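PDB 6F74: alcohol oxidase from Myceliophthora thermophila, which binds FAD and probably works as a VAO-type oxidase that passes electrons from an organic substrate to oxygen. Local coordinates for residues Leu489-Arg494 and Gly557-Gln562; Arg438-Glu443 and Phe498-Gly503; Val522-Gly527 and Ser547-Ile552. All blocks are in the same frame, centred on the assembly; numbering follows the deposited sequence.

Contact 1. Residues Leu489-Arg494 and Gly557-Gln562; sequences LHPAWR and GKNYAQ
H490 and N559 carry this contact, in which a turn of a loop meets the short link between two helices. Residues 489-494 lie in the loop leading to strand 498-503 of the seven-stranded antiparallel sheet. Residues 557-562 leave helix 551-556 and enter helix 560-570, in the berberine-like region of this VAO-type flavoprotein. The H490 ring lies against the backbone of G557. CA of G557 sits over one ring face, 4.0 Å from the centroid of the H490 ring and 29° off its normal. This is a CH-pi contact. G557 comes just after the helix with positive phi, a shape glycine adopts easily. A CB at G557 would also run into CE1 of H490. The second link is weak. ND2 of N559 donates to O of L489 at 3.0 Å, but the N-H...O angle is only 129°. The same ND2 makes a weak bond to O of G488. The N559 amide also rests beside the P491 ring, with CD of P491 3.7 Å from ND2 of N559.

Further out, both nitrogens of H490 are engaged. CG stands anti to the backbone N (chi1 -162°), and this brings the ring beside G557. NE2 is bonded to O of D553 in helix 551-556, and ND1 accepts from N of A492 at 3.2 Å. This is consistent with a proton on NE2. The turn that follows H490 is closed by N of W493, which bonds O of H490 at 3.1 Å.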
loop_
_atom_site.group_PDB
_atom_site.type_symbol
_atom_site.label_atom_id
_atom_site.label_comp_id
_atom_site.label_asym_id
_atom_site.label_seq_id
_atom_site.Cartn_x
_atom_site.Cartn_y
_atom_site.Cartn_z
ATOM N N LEU A 489 -3.790 3.070 15.121
ATOM C CA LEU A 489 -2.520 2.748 14.481
ATOM C C LEU A 489 -1.698 1.864 15.383
ATOM O O LEU A 489 -1.605 2.108 16.583
ATOM C CB LEU A 489 -1.702 3.997 14.124
ATOM C CG LEU A 489 -2.010 4.694 12.795
ATOM C CD1 LEU A 489 -1.277 6.008 12.743
ATOM C CD2 LEU A 489 -1.602 3.832 11.604
ATOM N N HIS A 490 -1.105 0.833 14.780
ATOM C CA HIS A 490 -0.130 -0.046 15.455
ATOM C C HIS A 490 0.778 0.782 16.377
ATOM O O HIS A 490 1.394 1.750 15.920
ATOM C CB HIS A 490 0.707 -0.761 14.401
ATOM C CG HIS A 490 1.424 -1.981 14.896
ATOM N ND1 HIS A 490 2.235 -1.977 16.017
ATOM C CD2 HIS A 490 1.515 -3.219 14.365
ATOM C CE1 HIS A 490 2.739 -3.190 16.185
ATOM N NE2 HIS A 490 2.335 -3.956 15.181
ATOM N N PRO A 491 0.818 0.449 17.691
ATOM C CA PRO A 491 1.702 1.142 18.639
ATOM C C PRO A 491 3.158 1.386 18.165
ATOM O O PRO A 491 3.722 2.466 18.411
ATOM C CB PRO A 491 1.704 0.207 19.837
ATOM C CG PRO A 491 0.370 -0.447 19.804
ATOM C CD PRO A 491 0.019 -0.586 18.363
ATOM N N ALA A 492 3.753 0.392 17.509
ATOM C CA ALA A 492 5.130 0.506 17.032
ATOM C C ALA A 492 5.394 1.747 16.166
ATOM O O ALA A 492 6.494 2.268 16.167
ATOM C CB ALA A 492 5.535 -0.753 16.289
ATOM N N TRP A 493 4.379 2.240 15.455
ATOM C CA TRP A 493 4.532 3.505 14.704
ATOM C C TRP A 493 4.955 4.665 15.594
ATOM O O TRP A 493 5.656 5.569 15.141
ATOM C CB TRP A 493 3.229 3.916 14.027
ATOM C CG TRP A 493 2.942 3.178 12.785
ATOM C CD1 TRP A 493 1.925 2.302 12.585
ATOM C CD2 TRP A 493 3.648 3.283 11.555
ATOM N NE1 TRP A 493 1.950 1.851 11.292
ATOM C CE2 TRP A 493 3.018 2.416 10.649
ATOM C CE3 TRP A 493 4.766 4.007 11.135
ATOM C CZ2 TRP A 493 3.456 2.267 9.320
ATOM C CZ3 TRP A 493 5.201 3.855 9.813
ATOM C CH2 TRP A 493 4.545 2.987 8.930
ATOM N N ARG A 494 4.527 4.622 16.856
ATOM C CA ARG A 494 4.790 5.690 17.771
ATOM C C ARG A 494 6.230 5.691 18.305
ATOM O O ARG A 494 6.619 6.663 18.930
ATOM C CB ARG A 494 3.794 5.678 18.951
ATOM C CG ARG A 494 2.309 5.558 18.562
ATOM C CD ARG A 494 1.933 6.579 17.505
ATOM N NE ARG A 494 0.499 6.614 17.275
ATOM C CZ ARG A 494 -0.113 7.305 16.305
ATOM N NH1 ARG A 494 0.566 8.065 15.460
ATOM N NH2 ARG A 494 -1.439 7.233 16.182
ATOM N N GLY A 557 -0.573 -5.689 15.892
ATOM C CA GLY A 557 -0.040 -5.631 17.240
ATOM C C GLY A 557 -1.098 -5.798 18.319
ATOM O O GLY A 557 -2.116 -6.470 18.145
ATOM N N LYS A 558 -0.863 -5.104 19.421
ATOM C CA LYS A 558 -1.719 -5.162 20.598
ATOM C C LYS A 558 -3.093 -4.513 20.404
ATOM O O LYS A 558 -3.982 -4.741 21.206
ATOM C CB LYS A 558 -0.992 -4.509 21.781
ATOM C CG LYS A 558 0.308 -5.192 22.111
ATOM C CD LYS A 558 0.791 -4.709 23.475
ATOM C CE LYS A 558 2.248 -5.045 23.680
ATOM N NZ LYS A 558 2.583 -4.928 25.131
ATOM N N ASN A 559 -3.281 -3.744 19.333
ATOM C CA ASN A 559 -4.618 -3.233 18.985
ATOM C C ASN A 559 -5.565 -4.318 18.459
ATOM O O ASN A 559 -6.734 -4.030 18.246
ATOM C CB ASN A 559 -4.526 -2.135 17.912
ATOM C CG ASN A 559 -3.838 -0.893 18.405
ATOM O OD1 ASN A 559 -3.632 -0.735 19.606
ATOM N ND2 ASN A 559 -3.474 0.001 17.478
ATOM N N TYR A 560 -5.077 -5.541 18.243
ATOM C CA TYR A 560 -5.823 -6.514 17.475
ATOM C C TYR A 560 -7.165 -6.889 18.111
ATOM O O TYR A 560 -8.165 -6.913 17.422
ATOM C CB TYR A 560 -4.979 -7.764 17.197
ATOM C CG TYR A 560 -5.694 -8.699 16.291
ATOM C CD1 TYR A 560 -5.855 -8.404 14.952
ATOM C CD2 TYR A 560 -6.286 -9.855 16.787
ATOM C CE1 TYR A 560 -6.574 -9.249 14.108
ATOM C CE2 TYR A 560 -6.998 -10.708 15.956
ATOM C CZ TYR A 560 -7.136 -10.393 14.622
ATOM O OH TYR A 560 -7.859 -11.224 13.816
ATOM N N ALA A 561 -7.168 -7.176 19.403
ATOM C CA ALA A 561 -8.378 -7.550 20.134
ATOM C C ALA A 561 -9.499 -6.510 19.974
ATOM O O ALA A 561 -10.674 -6.876 19.810
ATOM C CB ALA A 561 -8.069 -7.753 21.619
ATOM N N GLN A 562 -9.131 -5.238 19.996
ATOM C CA GLN A 562 -10.084 -4.148 19.773
ATOM C C GLN A 562 -10.507 -4.068 18.327
ATOM O O GLN A 562 -11.672 -3.803 18.044
ATOM C CB GLN A 562 -9.488 -2.806 20.178
ATOM C CG GLN A 562 -10.173 -2.127 21.337
ATOM C CD GLN A 562 -9.340 -0.984 21.910
ATOM O OE1 GLN A 562 -9.901 -0.103 22.567
ATOM N NE2 GLN A 562 -8.004 -0.985 21.655
#

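Contact 2. Residues Arg438-Glu443 and Phe498-Gly503; sequences RLINPE and FVMISG
R438 and M500 pair at the margin of the seven-stranded antiparallel sheet. Strand 435-440 is its outermost strand on this side, and strand 498-503 is the next one in. The axes of segments 438-440 and 498-503 approach to 4.7 Å, with 144° between their directions.

Backbone bonds come first. R438 and M500 form an antiparallel hydrogen-bonded pair. N of R438 donates to O of M500 at 2.9 Å, and N of M500 donates to O of R438 at 2.9 Å. Next to it, L439 and V499 are a non-hydrogen-bonded pair. N of I440 then bonds O of F498 at 3.1 Å.

Apolar contacts lie on both faces. On the face of L439 and V499, CD1 of L439 meets CG2 of V499. Y540, which binds FAD, is close to L439 on this side. On the face of I440, F498 and M500, CB of I440 sits over one face of the F498 ring, a CH-pi contact. CB of I440 stands 3.7 Å above the F498 ring plane, offset toward the rim. CG of F498 takes the crowded position between the backbone N and the carbonyl carbon (chi1 71°), which brings the ring under I440. An alanine in place of F498 is likely to leave I440 without the ring beneath CB and both its branches, and to open a gap beside L341 of helix 328-346. That helix also meets M500 through H338.

The M500 chain bends at chi3 (74°). Its SD lies 3.7 Å from CG1 of I440, which also touches CE2 of F498.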
loop_
_atom_site.group_PDB
_atom_site.type_symbol
_atom_site.label_atom_id
_atom_site.label_comp_id
_atom_site.label_asym_id
_atom_site.label_seq_id
_atom_site.Cartn_x
_atom_site.Cartn_y
_atom_site.Cartn_z
ATOM N N ARG A 438 9.382 -4.168 8.306
ATOM C CA ARG A 438 9.666 -4.115 9.718
ATOM C C ARG A 438 9.892 -2.680 10.156
ATOM O O ARG A 438 10.770 -1.978 9.631
ATOM C CB ARG A 438 10.868 -4.974 10.066
ATOM C CG ARG A 438 10.956 -5.274 11.564
ATOM C CD ARG A 438 9.918 -6.289 11.983
ATOM N NE ARG A 438 9.872 -6.509 13.422
ATOM C CZ ARG A 438 8.855 -7.104 14.064
ATOM N NH1 ARG A 438 7.774 -7.546 13.400
ATOM N NH2 ARG A 438 8.919 -7.254 15.386
ATOM N N LEU A 439 9.058 -2.235 11.087
ATOM C CA LEU A 439 9.248 -0.949 11.725
ATOM C C LEU A 439 10.466 -1.092 12.644
ATOM O O LEU A 439 10.600 -2.107 13.339
ATOM C CB LEU A 439 8.008 -0.529 12.496
ATOM C CG LEU A 439 6.871 0.168 11.721
ATOM C CD1 LEU A 439 6.282 -0.737 10.628
ATOM C CD2 LEU A 439 5.782 0.542 12.721
ATOM N N ILE A 440 11.352 -0.101 12.619
ATOM C CA ILE A 440 12.616 -0.127 13.382
ATOM C C ILE A 440 12.644 0.972 14.447
ATOM O O ILE A 440 12.579 2.159 14.110
ATOM C CB ILE A 440 13.836 0.063 12.457
ATOM C CG1 ILE A 440 13.805 -0.931 11.297
ATOM C CG2 ILE A 440 15.129 -0.088 13.224
ATOM C CD1 ILE A 440 13.730 -2.399 11.670
ATOM N N ASN A 441 12.745 0.557 15.717
ATOM C CA ASN A 441 12.872 1.494 16.856
ATOM C C ASN A 441 14.355 1.887 17.056
ATOM O O ASN A 441 15.246 1.092 16.754
ATOM C CB ASN A 441 12.298 0.871 18.134
ATOM C CG ASN A 441 13.008 -0.410 18.531
ATOM O OD1 ASN A 441 13.116 -1.329 17.731
ATOM N ND2 ASN A 441 13.527 -0.455 19.764
ATOM N N PRO A 442 14.633 3.102 17.570
ATOM C CA PRO A 442 16.038 3.546 17.665
ATOM C C PRO A 442 16.977 2.611 18.422
ATOM O O PRO A 442 18.145 2.470 18.042
ATOM C CB PRO A 442 15.949 4.874 18.411
ATOM C CG PRO A 442 14.550 5.335 18.230
ATOM C CD PRO A 442 13.699 4.109 18.101
ATOM N N GLU A 443 16.448 2.001 19.484
ATOM C CA GLU A 443 17.198 1.124 20.386
ATOM C C GLU A 443 17.676 -0.154 19.701
ATOM O O GLU A 443 18.597 -0.793 20.187
ATOM C CB GLU A 443 16.347 0.718 21.617
ATOM C CG GLU A 443 15.927 1.898 22.520
ATOM C CD GLU A 443 14.661 2.626 22.055
ATOM O OE1 GLU A 443 14.044 2.178 21.076
ATOM O OE2 GLU A 443 14.314 3.679 22.618
ATOM N N PHE A 498 11.376 4.874 11.107
ATOM C CA PHE A 498 11.427 4.378 9.754
ATOM C C PHE A 498 11.068 2.905 9.642
ATOM O O PHE A 498 10.982 2.193 10.630
ATOM C CB PHE A 498 12.799 4.658 9.126
ATOM C CG PHE A 498 13.932 3.829 9.669
ATOM C CD1 PHE A 498 14.678 4.276 10.759
ATOM C CD2 PHE A 498 14.319 2.649 9.046
ATOM C CE1 PHE A 498 15.733 3.529 11.242
ATOM C CE2 PHE A 498 15.391 1.912 9.521
ATOM C CZ PHE A 498 16.097 2.343 10.620
ATOM N N VAL A 499 10.822 2.491 8.400
ATOM C CA VAL A 499 10.504 1.123 8.049
ATOM C C VAL A 499 11.567 0.599 7.096
ATOM O O VAL A 499 12.046 1.322 6.232
ATOM C CB VAL A 499 9.123 1.025 7.388
ATOM C CG1 VAL A 499 8.744 -0.436 7.147
ATOM C CG2 VAL A 499 8.073 1.707 8.269
ATOM N N MET A 500 11.952 -0.662 7.287
ATOM C CA MET A 500 12.770 -1.388 6.301
ATOM C C MET A 500 11.855 -2.343 5.573
ATOM O O MET A 500 11.063 -3.061 6.208
ATOM C CB MET A 500 13.903 -2.161 6.965
ATOM C CG MET A 500 14.941 -1.258 7.610
ATOM S SD MET A 500 16.130 -2.051 8.686
ATOM C CE MET A 500 17.200 -2.893 7.543
ATOM N N ILE A 501 11.916 -2.306 4.247
ATOM C CA ILE A 501 11.238 -3.261 3.383
ATOM C C ILE A 501 12.302 -4.004 2.578
ATOM O O ILE A 501 13.213 -3.395 2.029
ATOM C CB ILE A 501 10.272 -2.548 2.439
ATOM C CG1 ILE A 501 9.204 -1.853 3.277
ATOM C CG2 ILE A 501 9.636 -3.516 1.457
ATOM C CD1 ILE A 501 8.142 -1.112 2.508
ATOM N N SER A 502 12.198 -5.324 2.547
ATOM C CA SER A 502 13.110 -6.170 1.767
ATOM C C SER A 502 12.268 -7.160 0.984
ATOM O O SER A 502 11.317 -7.705 1.506
ATOM C CB SER A 502 14.088 -6.887 2.686
ATOM O OG SER A 502 15.061 -7.627 1.957
ATOM N N GLY A 503 12.597 -7.392 -0.274
ATOM C CA GLY A 503 11.760 -8.290 -1.108
ATOM C C GLY A 503 12.530 -8.891 -2.274
ATOM O O GLY A 503 13.672 -8.512 -2.530
#

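Contact 3. Residues Val522-Gly527 and Ser547-Ile552; sequences VTHVKG and SDPEYI
T523 meets S547, D548 and P549 without a single hydrogen bond across the contact, although three of the four are polar. The methyl group of T523 does most of the touching. The methyl CG2 of T523 points at the P549 ring and comes 4.1 Å from CD of P549. The same CG2 is 4.1 Å from CA of D548. It also lies over the centre of the H524 ring, 3.7 Å above the H524 ring plane. CG of P549 lies at the edge of the H524 ring, near its plane, 4.3 Å from CE1 of H524. CG2 of T523 is anti to its backbone N, and OG1 is beside that N (chi1 -61°). This turns CG2 to D548 and P549, while OG1 of T523 lies 4.0 Å from CB of S547.

The contact joins helix 512-533 to the turn that leads into helix 551-556, in the berberine-like region. Polar ties between these two parts use residues outside the two segments. OG1 of T523 bonds OD2 of D545, whose OD1 takes N of S547. OG1 also bonds NE2 of Q519, in its own helix. OD2 of D548 forms a salt bridge with NZ of K531, further along helix 512-533.

D548 also shapes its own turn. Its OD1 accepts from N of E550 at 3.0 Å, an Asx turn, and the donor lies above the carboxylate plane. A type I beta turn runs from D548 to Y551, and E550 takes the N-cap position of the helix. Helix 512-533 is itself irregular here. It widens in a pi-type turn, with N of G527 bonded to O of V522 at 2.7 Å.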
loop_
_atom_site.group_PDB
_atom_site.type_symbol
_atom_site.label_atom_id
_atom_site.label_comp_id
_atom_site.label_asym_id
_atom_site.label_seq_id
_atom_site.Cartn_x
_atom_site.Cartn_y
_atom_site.Cartn_z
ATOM N N VAL A 522 11.859 -14.607 1.616
ATOM C CA VAL A 522 11.327 -13.344 2.088
ATOM C C VAL A 522 10.827 -13.438 3.520
ATOM O O VAL A 522 11.191 -12.596 4.355
ATOM C CB VAL A 522 10.235 -12.804 1.164
ATOM C CG1 VAL A 522 9.609 -11.518 1.715
ATOM C CG2 VAL A 522 10.847 -12.494 -0.214
ATOM N N THR A 523 10.028 -14.456 3.819
ATOM C CA THR A 523 9.432 -14.590 5.151
ATOM C C THR A 523 10.424 -15.061 6.219
ATOM O O THR A 523 10.540 -14.428 7.276
ATOM C CB THR A 523 8.199 -15.545 5.135
ATOM O OG1 THR A 523 7.166 -15.026 4.267
ATOM C CG2 THR A 523 7.629 -15.713 6.570
ATOM N N HIS A 524 11.129 -16.166 5.946
ATOM C CA HIS A 524 11.922 -16.863 6.964
ATOM C C HIS A 524 13.425 -16.617 6.955
ATOM O O HIS A 524 14.084 -17.059 7.886
ATOM C CB HIS A 524 11.671 -18.387 6.888
ATOM C CG HIS A 524 10.244 -18.764 7.143
ATOM N ND1 HIS A 524 9.652 -18.628 8.383
ATOM C CD2 HIS A 524 9.291 -19.245 6.320
ATOM C CE1 HIS A 524 8.398 -19.030 8.321
ATOM N NE2 HIS A 524 8.149 -19.407 7.077
ATOM N N VAL A 525 13.956 -15.965 5.922
ATOM C CA VAL A 525 15.354 -15.482 5.912
ATOM C C VAL A 525 15.367 -13.947 6.069
ATOM O O VAL A 525 15.880 -13.421 7.061
ATOM C CB VAL A 525 16.114 -15.966 4.654
ATOM C CG1 VAL A 525 17.544 -15.442 4.650
ATOM C CG2 VAL A 525 16.150 -17.501 4.616
ATOM N N LYS A 526 14.755 -13.234 5.127
ATOM C CA LYS A 526 14.747 -11.759 5.180
ATOM C C LYS A 526 13.938 -11.251 6.389
ATOM O O LYS A 526 14.485 -10.598 7.271
ATOM C CB LYS A 526 14.242 -11.163 3.866
ATOM C CG LYS A 526 15.290 -11.107 2.770
ATOM C CD LYS A 526 14.721 -10.868 1.385
ATOM C CE LYS A 526 15.793 -10.413 0.404
ATOM N NZ LYS A 526 16.725 -11.496 -0.010
ATOM N N GLY A 527 12.663 -11.605 6.439
ATOM C CA GLY A 527 11.753 -11.171 7.507
ATOM C C GLY A 527 12.237 -11.516 8.900
ATOM O O GLY A 527 12.120 -10.702 9.808
ATOM N N SER A 547 2.228 -13.694 3.964
ATOM C CA SER A 547 2.452 -15.113 4.309
ATOM C C SER A 547 3.094 -15.359 5.647
ATOM O O SER A 547 3.358 -16.529 5.964
ATOM C CB SER A 547 3.352 -15.771 3.281
ATOM O OG SER A 547 2.673 -15.741 2.041
ATOM N N ASP A 548 3.321 -14.303 6.435
ATOM C CA ASP A 548 3.952 -14.445 7.728
ATOM C C ASP A 548 2.970 -15.157 8.641
ATOM O O ASP A 548 1.870 -14.640 8.874
ATOM C CB ASP A 548 4.326 -13.059 8.254
ATOM C CG ASP A 548 4.917 -13.075 9.665
ATOM O OD1 ASP A 548 5.372 -14.132 10.157
ATOM O OD2 ASP A 548 4.956 -11.986 10.286
ATOM N N PRO A 549 3.331 -16.358 9.151
ATOM C CA PRO A 549 2.508 -16.999 10.185
ATOM C C PRO A 549 2.140 -16.083 11.352
ATOM O O PRO A 549 1.126 -16.307 12.018
ATOM C CB PRO A 549 3.418 -18.115 10.729
ATOM C CG PRO A 549 4.359 -18.433 9.607
ATOM C CD PRO A 549 4.549 -17.130 8.861
ATOM N N GLU A 550 2.999 -15.114 11.648
ATOM C CA GLU A 550 2.735 -14.177 12.737
ATOM C C GLU A 550 2.211 -12.841 12.259
ATOM O O GLU A 550 2.361 -11.844 12.973
ATOM C CB GLU A 550 4.016 -13.977 13.543
ATOM C CG GLU A 550 4.628 -15.252 14.107
ATOM C CD GLU A 550 3.736 -15.986 15.074
ATOM O OE1 GLU A 550 2.849 -15.338 15.706
ATOM O OE2 GLU A 550 3.906 -17.240 15.182
ATOM N N TYR A 551 1.601 -12.807 11.070
ATOM C CA TYR A 551 1.119 -11.551 10.466
ATOM C C TYR A 551 0.182 -10.766 11.344
ATOM O O TYR A 551 0.170 -9.567 11.248
ATOM C CB TYR A 551 0.438 -11.753 9.097
ATOM C CG TYR A 551 -0.995 -12.244 9.167
ATOM C CD1 TYR A 551 -2.081 -11.343 9.335
ATOM C CD2 TYR A 551 -1.283 -13.590 9.078
ATOM C CE1 TYR A 551 -3.400 -11.806 9.423
ATOM C CE2 TYR A 551 -2.601 -14.061 9.143
ATOM C CZ TYR A 551 -3.645 -13.178 9.333
ATOM O OH TYR A 551 -4.922 -13.659 9.441
ATOM N N ILE A 552 -0.623 -11.424 12.183
ATOM C CA ILE A 552 -1.596 -10.701 13.032
ATOM C C ILE A 552 -0.833 -9.712 13.928
ATOM O O ILE A 552 -1.155 -8.503 14.018
ATOM C CB ILE A 552 -2.466 -11.690 13.872
ATOM C CG1 ILE A 552 -3.518 -12.318 12.972
ATOM C CG2 ILE A 552 -3.110 -10.991 15.080
ATOM C CD1 ILE A 552 -4.400 -13.425 13.564
#

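How the contacts relate
The three contacts sit close together, with centres 14 to 18 Å apart. Along the chain, contacts 1 and 2 interlock, because their segments alternate. Contact 3 falls wholly between the two segments of contact 1 and follows contact 2. Contacts 1 and 2 touch where A492 and W493 pack on L439, and W493 also reaches V499. Contacts 2 and 3 meet where K526 of helix 512-533 lies against S502 at the end of strand 498-503. Contact 3 holds the start of helix 551-556 and contact 1 the start of the next helix, 560-570; Y560 packs on I552. Together they join the margin of the seven-stranded sheet to the berberine-like region, which contains the FAD-binding Y540.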